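Local coordinates for maquette-3 (Escherichia coli, PDB 6Z0C), which is an artificial four-helix bundle, probably made to test how buried charged networks and ion pairs stabilise a hydrophobic core, at residues F17-L27 with L172-L182. Numbering follows the deposited sequence.
Sequences FQQLLQEIQQL and LLQLVQKAQQL
Leu20 drops as a knob into a hole lined by Leu175, Lys178, Ala179 and Leu182, its CD2 methyl 3.4 Å from Ala179 N. Leu175 returns the fit, entering among Leu20, Glu23, Ile24 and Leu27: its CB lies 3.7 Å from Ile24 CG1, and its CD1 touches Glu23 CG and Leu27 CD2. One turn beyond Ile24, Leu27 CD2 lies tight against the backbone of Leu172, 3.5 Å from Leu172 CA. With CG anti to the backbone N (chi1 -155°), the Phe17 ring reaches across so that Leu182 CB lies over one face and Phe17 CE2 meets Ala179 CB at 3.8 Å. Cutting Phe17 back to an alanine would probably open a gap beside Ala179 and leave Leu182 CB without the ring it covers. At the exposed margin, a water donates to Glu23 OE1 (2.6 Å) and weakly accepts from Lys178 NZ, linking opposite charges 5.9 Å apart, OE1 to NZ. The segment axes run antiparallel at 161°, 10.1 Å apart, joining helices 4-48 and 152-194 by knobs-into-holes packing in the bundle core. Leu21 touches Gln83 of helix 52-99, while Phe125 of helix 105-144 packs against Val176.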
ATOM      1  N   PHE A  17      -3.484   8.770  10.234  1.00 31.31           N
ATOM      2  CA  PHE A  17      -3.078   7.403   9.817  1.00 31.91           C
ATOM      3  C   PHE A  17      -4.325   6.578   9.460  1.00 30.93           C
ATOM      4  O   PHE A  17      -4.287   5.868   8.441  1.00 31.67           O
ATOM      5  CB  PHE A  17      -2.245   6.735  10.915  1.00 32.31           C
ATOM      6  CG  PHE A  17      -1.302   5.648  10.459  1.00 33.00           C
ATOM      7  CD1 PHE A  17      -0.262   5.244  11.280  1.00 35.13           C
ATOM      8  CD2 PHE A  17      -1.436   5.028   9.224  1.00 34.00           C
ATOM      9  CE1 PHE A  17       0.609   4.242  10.884  1.00 35.58           C
ATOM     10  CE2 PHE A  17      -0.565   4.026   8.831  1.00 34.65           C
ATOM     11  CZ  PHE A  17       0.455   3.635   9.662  1.00 33.72           C
ATOM     12  N   GLN A  18      -5.388   6.655  10.268  1.00 33.22           N
ATOM     13  CA  GLN A  18      -6.671   5.948   9.994  1.00 36.20           C
ATOM     14  C   GLN A  18      -7.187   6.400   8.624  1.00 34.79           C
ATOM     15  O   GLN A  18      -7.514   5.527   7.802  1.00 37.00           O
ATOM     16  CB  GLN A  18      -7.705   6.202  11.095  1.00 40.21           C
ATOM     17  CG  GLN A  18      -7.463   5.390  12.361  1.00 44.28           C
ATOM     18  CD  GLN A  18      -8.370   5.783  13.503  1.00 49.57           C
ATOM     19  OE1 GLN A  18      -8.899   6.892  13.556  1.00 56.18           O
ATOM     20  NE2 GLN A  18      -8.550   4.869  14.443  1.00 52.55           N
ATOM     21  N   GLN A  19      -7.221   7.714   8.384  1.00 37.01           N
ATOM     22  CA  GLN A  19      -7.683   8.309   7.100  1.00 40.25           C
ATOM     23  C   GLN A  19      -6.765   7.844   5.962  1.00 35.47           C
ATOM     24  O   GLN A  19      -7.285   7.538   4.879  1.00 34.51           O
ATOM     25  CB  GLN A  19      -7.741   9.835   7.189  1.00 43.14           C
ATOM     26  CG  GLN A  19      -8.895  10.340   8.046  1.00 49.08           C
ATOM     27  CD  GLN A  19      -9.118  11.827   7.918  1.00 55.67           C
ATOM     28  OE1 GLN A  19      -8.808  12.438   6.896  1.00 62.77           O
ATOM     29  NE2 GLN A  19      -9.674  12.423   8.962  1.00 60.53           N
ATOM     30  N   LEU A  20      -5.453   7.771   6.200  1.00 33.82           N
ATOM     31  CA  LEU A  20      -4.471   7.353   5.166  1.00 32.26           C
ATOM     32  C   LEU A  20      -4.728   5.892   4.777  1.00 31.67           C
ATOM     33  O   LEU A  20      -4.721   5.597   3.573  1.00 31.14           O
ATOM     34  CB  LEU A  20      -3.047   7.553   5.691  1.00 32.46           C
ATOM     35  CG  LEU A  20      -1.928   7.161   4.730  1.00 33.84           C
ATOM     36  CD1 LEU A  20      -2.077   7.872   3.393  1.00 33.79           C
ATOM     37  CD2 LEU A  20      -0.569   7.462   5.348  1.00 35.56           C
ATOM     38  N   LEU A  21      -4.974   5.012   5.748  1.00 31.39           N
ATOM     39  CA  LEU A  21      -5.227   3.574   5.466  1.00 33.63           C
ATOM     40  C   LEU A  21      -6.538   3.431   4.681  1.00 34.03           C
ATOM     41  O   LEU A  21      -6.596   2.556   3.794  1.00 33.05           O
ATOM     42  CB  LEU A  21      -5.246   2.780   6.775  1.00 34.62           C
ATOM     43  CG  LEU A  21      -3.875   2.528   7.402  1.00 33.83           C
ATOM     44  CD1 LEU A  21      -4.020   1.952   8.802  1.00 34.43           C
ATOM     45  CD2 LEU A  21      -3.026   1.610   6.534  1.00 32.98           C
ATOM     46  N   GLN A  22      -7.532   4.280   4.954  1.00 34.35           N
ATOM     47  CA  GLN A  22      -8.809   4.310   4.190  1.00 36.36           C
ATOM     48  C   GLN A  22      -8.506   4.731   2.745  1.00 33.53           C
ATOM     49  O   GLN A  22      -9.019   4.074   1.820  1.00 33.07           O
ATOM     50  CB  GLN A  22      -9.824   5.237   4.859  1.00 38.86           C
ATOM     51  CG  GLN A  22     -10.382   4.683   6.163  1.00 45.11           C
ATOM     52  CD  GLN A  22     -11.304   5.652   6.864  1.00 52.86           C
ATOM     53  OE1 GLN A  22     -11.868   6.559   6.256  1.00 61.28           O
ATOM     54  NE2 GLN A  22     -11.467   5.463   8.164  1.00 60.68           N
ATOM     55  N   GLU A  23      -7.689   5.773   2.564  1.00 32.94           N
ATOM     56  CA  GLU A  23      -7.255   6.272   1.231  1.00 35.61           C
ATOM     57  C   GLU A  23      -6.513   5.155   0.486  1.00 32.66           C
ATOM     58  O   GLU A  23      -6.769   4.968  -0.714  1.00 29.90           O
ATOM     59  CB  GLU A  23      -6.382   7.520   1.387  1.00 38.62           C
ATOM     60  CG  GLU A  23      -5.990   8.155   0.067  1.00 41.53           C
ATOM     61  CD  GLU A  23      -5.257   9.480   0.187  1.00 45.71           C
ATOM     62  OE1 GLU A  23      -4.868   9.845   1.322  1.00 49.71           O
ATOM     63  OE2 GLU A  23      -5.072  10.142  -0.853  1.00 49.76           O
ATOM     64  N   ILE A  24      -5.624   4.437   1.177  1.00 30.88           N
ATOM     65  CA  ILE A  24      -4.877   3.272   0.617  1.00 31.57           C
ATOM     66  C   ILE A  24      -5.877   2.192   0.169  1.00 30.96           C
ATOM     67  O   ILE A  24      -5.739   1.696  -0.962  1.00 30.51           O
ATOM     68  CB  ILE A  24      -3.846   2.748   1.635  1.00 30.71           C
ATOM     69  CG1 ILE A  24      -2.627   3.674   1.692  1.00 31.55           C
ATOM     70  CG2 ILE A  24      -3.465   1.308   1.328  1.00 32.08           C
ATOM     71  CD1 ILE A  24      -1.677   3.388   2.829  1.00 32.73           C
ATOM     72  N   GLN A  25      -6.839   1.828   1.014  1.00 31.30           N
ATOM     73  CA  GLN A  25      -7.840   0.772   0.687  1.00 35.10           C
ATOM     74  C   GLN A  25      -8.660   1.194  -0.540  1.00 32.25           C
ATOM     75  O   GLN A  25      -8.922   0.328  -1.402  1.00 33.60           O
ATOM     76  CB  GLN A  25      -8.727   0.467   1.895  1.00 38.37           C
ATOM     77  CG  GLN A  25      -7.946  -0.114   3.065  1.00 43.50           C
ATOM     78  CD  GLN A  25      -8.686  -1.228   3.761  1.00 49.92           C
ATOM     79  OE1 GLN A  25      -9.717  -1.007   4.394  1.00 60.01           O
ATOM     80  NE2 GLN A  25      -8.158  -2.436   3.652  1.00 55.17           N
ATOM     81  N   GLN A  26      -9.040   2.472  -0.631  1.00 33.05           N
ATOM     82  CA  GLN A  26      -9.820   3.005  -1.780  1.00 36.15           C
ATOM     83  C   GLN A  26      -8.964   2.941  -3.049  1.00 34.77           C
ATOM     84  O   GLN A  26      -9.508   2.549  -4.098  1.00 34.84           O
ATOM     85  CB  GLN A  26     -10.307   4.433  -1.518  1.00 39.56           C
ATOM     86  CG  GLN A  26     -11.144   5.010  -2.656  1.00 43.85           C
ATOM     87  CD  GLN A  26     -12.376   4.189  -2.960  1.00 49.56           C
ATOM     88  OE1 GLN A  26     -12.968   3.567  -2.078  1.00 58.32           O
ATOM     89  NE2 GLN A  26     -12.775   4.180  -4.221  1.00 56.57           N
ATOM     90  N   LEU A  27      -7.682   3.314  -2.972  1.00 33.87           N
ATOM     91  CA  LEU A  27      -6.779   3.305  -4.155  1.00 34.27           C
ATOM     92  C   LEU A  27      -6.567   1.856  -4.615  1.00 32.67           C
ATOM     93  O   LEU A  27      -6.588   1.622  -5.827  1.00 31.60           O
ATOM     94  CB  LEU A  27      -5.458   4.009  -3.826  1.00 36.69           C
ATOM     95  CG  LEU A  27      -4.416   4.026  -4.947  1.00 38.95           C
ATOM     96  CD1 LEU A  27      -5.022   4.466  -6.274  1.00 42.05           C
ATOM     97  CD2 LEU A  27      -3.246   4.932  -4.582  1.00 39.92           C
ATOM     98  N   LEU A 172       0.156   5.002  -4.949  1.00 30.53           N
ATOM     99  CA  LEU A 172       0.038   4.030  -3.831  1.00 31.32           C
ATOM    100  C   LEU A 172       1.374   3.949  -3.078  1.00 31.33           C
ATOM    101  O   LEU A 172       1.341   3.985  -1.837  1.00 30.40           O
ATOM    102  CB  LEU A 172      -0.387   2.669  -4.390  1.00 32.57           C
ATOM    103  CG  LEU A 172      -0.555   1.544  -3.371  1.00 33.58           C
ATOM    104  CD1 LEU A 172      -1.512   1.942  -2.258  1.00 33.87           C
ATOM    105  CD2 LEU A 172      -1.030   0.274  -4.056  1.00 33.67           C
ATOM    106  N   LEU A 173       2.505   3.871  -3.791  1.00 32.28           N
ATOM    107  CA  LEU A 173       3.856   3.889  -3.157  1.00 34.11           C
ATOM    108  C   LEU A 173       3.985   5.128  -2.262  1.00 33.31           C
ATOM    109  O   LEU A 173       4.461   4.978  -1.127  1.00 34.10           O
ATOM    110  CB  LEU A 173       4.962   3.872  -4.219  1.00 37.45           C
ATOM    111  CG  LEU A 173       5.500   2.499  -4.614  1.00 39.61           C
ATOM    112  CD1 LEU A 173       6.658   2.642  -5.592  1.00 41.14           C
ATOM    113  CD2 LEU A 173       5.941   1.698  -3.395  1.00 41.12           C
ATOM    114  N   GLN A 174       3.579   6.306  -2.750  1.00 32.60           N
ATOM    115  CA  GLN A 174       3.676   7.584  -1.989  1.00 33.23           C
ATOM    116  C   GLN A 174       2.855   7.494  -0.692  1.00 32.02           C
ATOM    117  O   GLN A 174       3.336   7.985   0.344  1.00 30.81           O
ATOM    118  CB  GLN A 174       3.222   8.765  -2.845  1.00 33.04           C
ATOM    119  CG  GLN A 174       4.194   9.091  -3.970  1.00 33.44           C
ATOM    120  CD  GLN A 174       3.680  10.183  -4.873  1.00 34.02           C
ATOM    121  OE1 GLN A 174       3.444  11.308  -4.437  1.00 37.73           O
ATOM    122  NE2 GLN A 174       3.521   9.864  -6.148  1.00 35.13           N
ATOM    123  N   LEU A 175       1.653   6.914  -0.742  1.00 31.02           N
ATOM    124  CA  LEU A 175       0.777   6.782   0.452  1.00 30.23           C
ATOM    125  C   LEU A 175       1.456   5.865   1.476  1.00 28.80           C
ATOM    126  O   LEU A 175       1.374   6.175   2.667  1.00 29.85           O
ATOM    127  CB  LEU A 175      -0.604   6.250   0.051  1.00 30.17           C
ATOM    128  CG  LEU A 175      -1.419   7.132  -0.895  1.00 32.68           C
ATOM    129  CD1 LEU A 175      -2.798   6.535  -1.129  1.00 33.75           C
ATOM    130  CD2 LEU A 175      -1.538   8.561  -0.387  1.00 33.13           C
ATOM    131  N   VAL A 176       2.118   4.794   1.027  1.00 29.81           N
ATOM    132  CA  VAL A 176       2.806   3.818   1.925  1.00 31.65           C
ATOM    133  C   VAL A 176       4.018   4.516   2.551  1.00 31.03           C
ATOM    134  O   VAL A 176       4.316   4.252   3.727  1.00 32.64           O
ATOM    135  CB  VAL A 176       3.202   2.529   1.181  1.00 34.63           C
ATOM    136  CG1 VAL A 176       3.976   1.581   2.080  1.00 39.02           C
ATOM    137  CG2 VAL A 176       1.988   1.824   0.601  1.00 37.57           C
ATOM    138  N   GLN A 177       4.683   5.383   1.787  1.00 30.79           N
ATOM    139  CA  GLN A 177       5.835   6.188   2.263  1.00 31.90           C
ATOM    140  C   GLN A 177       5.331   7.196   3.308  1.00 30.83           C
ATOM    141  O   GLN A 177       6.010   7.349   4.343  1.00 31.81           O
ATOM    142  CB  GLN A 177       6.556   6.790   1.052  1.00 32.65           C
ATOM    143  CG  GLN A 177       7.274   5.735   0.212  1.00 32.56           C
ATOM    144  CD  GLN A 177       7.554   6.152  -1.215  1.00 35.75           C
ATOM    145  OE1 GLN A 177       7.129   7.208  -1.674  1.00 37.74           O
ATOM    146  NE2 GLN A 177       8.279   5.314  -1.942  1.00 35.08           N
ATOM    147  N   LYS A 178       4.167   7.821   3.082  1.00 30.93           N
ATOM    148  CA  LYS A 178       3.515   8.731   4.068  1.00 32.33           C
ATOM    149  C   LYS A 178       3.187   7.951   5.347  1.00 30.79           C
ATOM    150  O   LYS A 178       3.380   8.504   6.445  1.00 29.74           O
ATOM    151  CB  LYS A 178       2.242   9.369   3.502  1.00 34.84           C
ATOM    152  CG  LYS A 178       2.477  10.484   2.493  1.00 39.91           C
ATOM    153  CD  LYS A 178       1.217  11.235   2.131  1.00 46.09           C
ATOM    154  CE  LYS A 178       1.441  12.297   1.079  1.00 51.09           C
ATOM    155  NZ  LYS A 178       0.155  12.810   0.553  1.00 55.75           N
ATOM    156  N   ALA A 179       2.704   6.715   5.214  1.00 31.44           N
ATOM    157  CA  ALA A 179       2.350   5.847   6.359  1.00 31.25           C
ATOM    158  C   ALA A 179       3.606   5.596   7.205  1.00 30.53           C
ATOM    159  O   ALA A 179       3.507   5.650   8.446  1.00 28.99           O
ATOM    160  CB  ALA A 179       1.729   4.560   5.874  1.00 30.81           C
ATOM    161  N   GLN A 180       4.753   5.357   6.561  1.00 30.43           N
ATOM    162  CA  GLN A 180       6.031   5.079   7.273  1.00 32.04           C
ATOM    163  C   GLN A 180       6.487   6.346   8.012  1.00 30.70           C
ATOM    164  O   GLN A 180       7.035   6.199   9.117  1.00 31.94           O
ATOM    165  CB  GLN A 180       7.063   4.493   6.308  1.00 34.46           C
ATOM    166  CG  GLN A 180       6.715   3.070   5.891  1.00 40.15           C
ATOM    167  CD  GLN A 180       7.690   2.481   4.903  1.00 43.17           C
ATOM    168  OE1 GLN A 180       8.822   2.152   5.244  1.00 46.60           O
ATOM    169  NE2 GLN A 180       7.247   2.326   3.665  1.00 48.69           N
ATOM    170  N   GLN A 181       6.218   7.539   7.468  1.00 30.74           N
ATOM    171  CA  GLN A 181       6.443   8.834   8.170  1.00 33.22           C
ATOM    172  C   GLN A 181       5.586   8.899   9.437  1.00 32.27           C
ATOM    173  O   GLN A 181       6.102   9.329  10.478  1.00 32.44           O
ATOM    174  CB  GLN A 181       6.058  10.044   7.317  1.00 36.63           C
ATOM    175  CG  GLN A 181       7.137  10.510   6.363  1.00 39.34           C
ATOM    176  CD  GLN A 181       6.641  11.665   5.530  1.00 41.63           C
ATOM    177  OE1 GLN A 181       6.137  11.480   4.427  1.00 48.94           O
ATOM    178  NE2 GLN A 181       6.745  12.868   6.069  1.00 42.68           N
ATOM    179  N   LEU A 182       4.308   8.534   9.332  1.00 30.44           N
ATOM    180  CA  LEU A 182       3.353   8.616  10.467  1.00 32.28           C
ATOM    181  C   LEU A 182       3.784   7.644  11.570  1.00 30.88           C
ATOM    182  O   LEU A 182       3.624   8.007  12.746  1.00 35.16           O
ATOM    183  CB  LEU A 182       1.932   8.321   9.981  1.00 33.59           C
ATOM    184  CG  LEU A 182       1.278   9.427   9.154  1.00 37.14           C
ATOM    185  CD1 LEU A 182      -0.135   9.030   8.753  1.00 38.79           C
ATOM    186  CD2 LEU A 182       1.259  10.746   9.913  1.00 40.08           C
TER
HETATM  187  O   HOH W   1      -2.789  11.411   1.805  1.00 48.19           O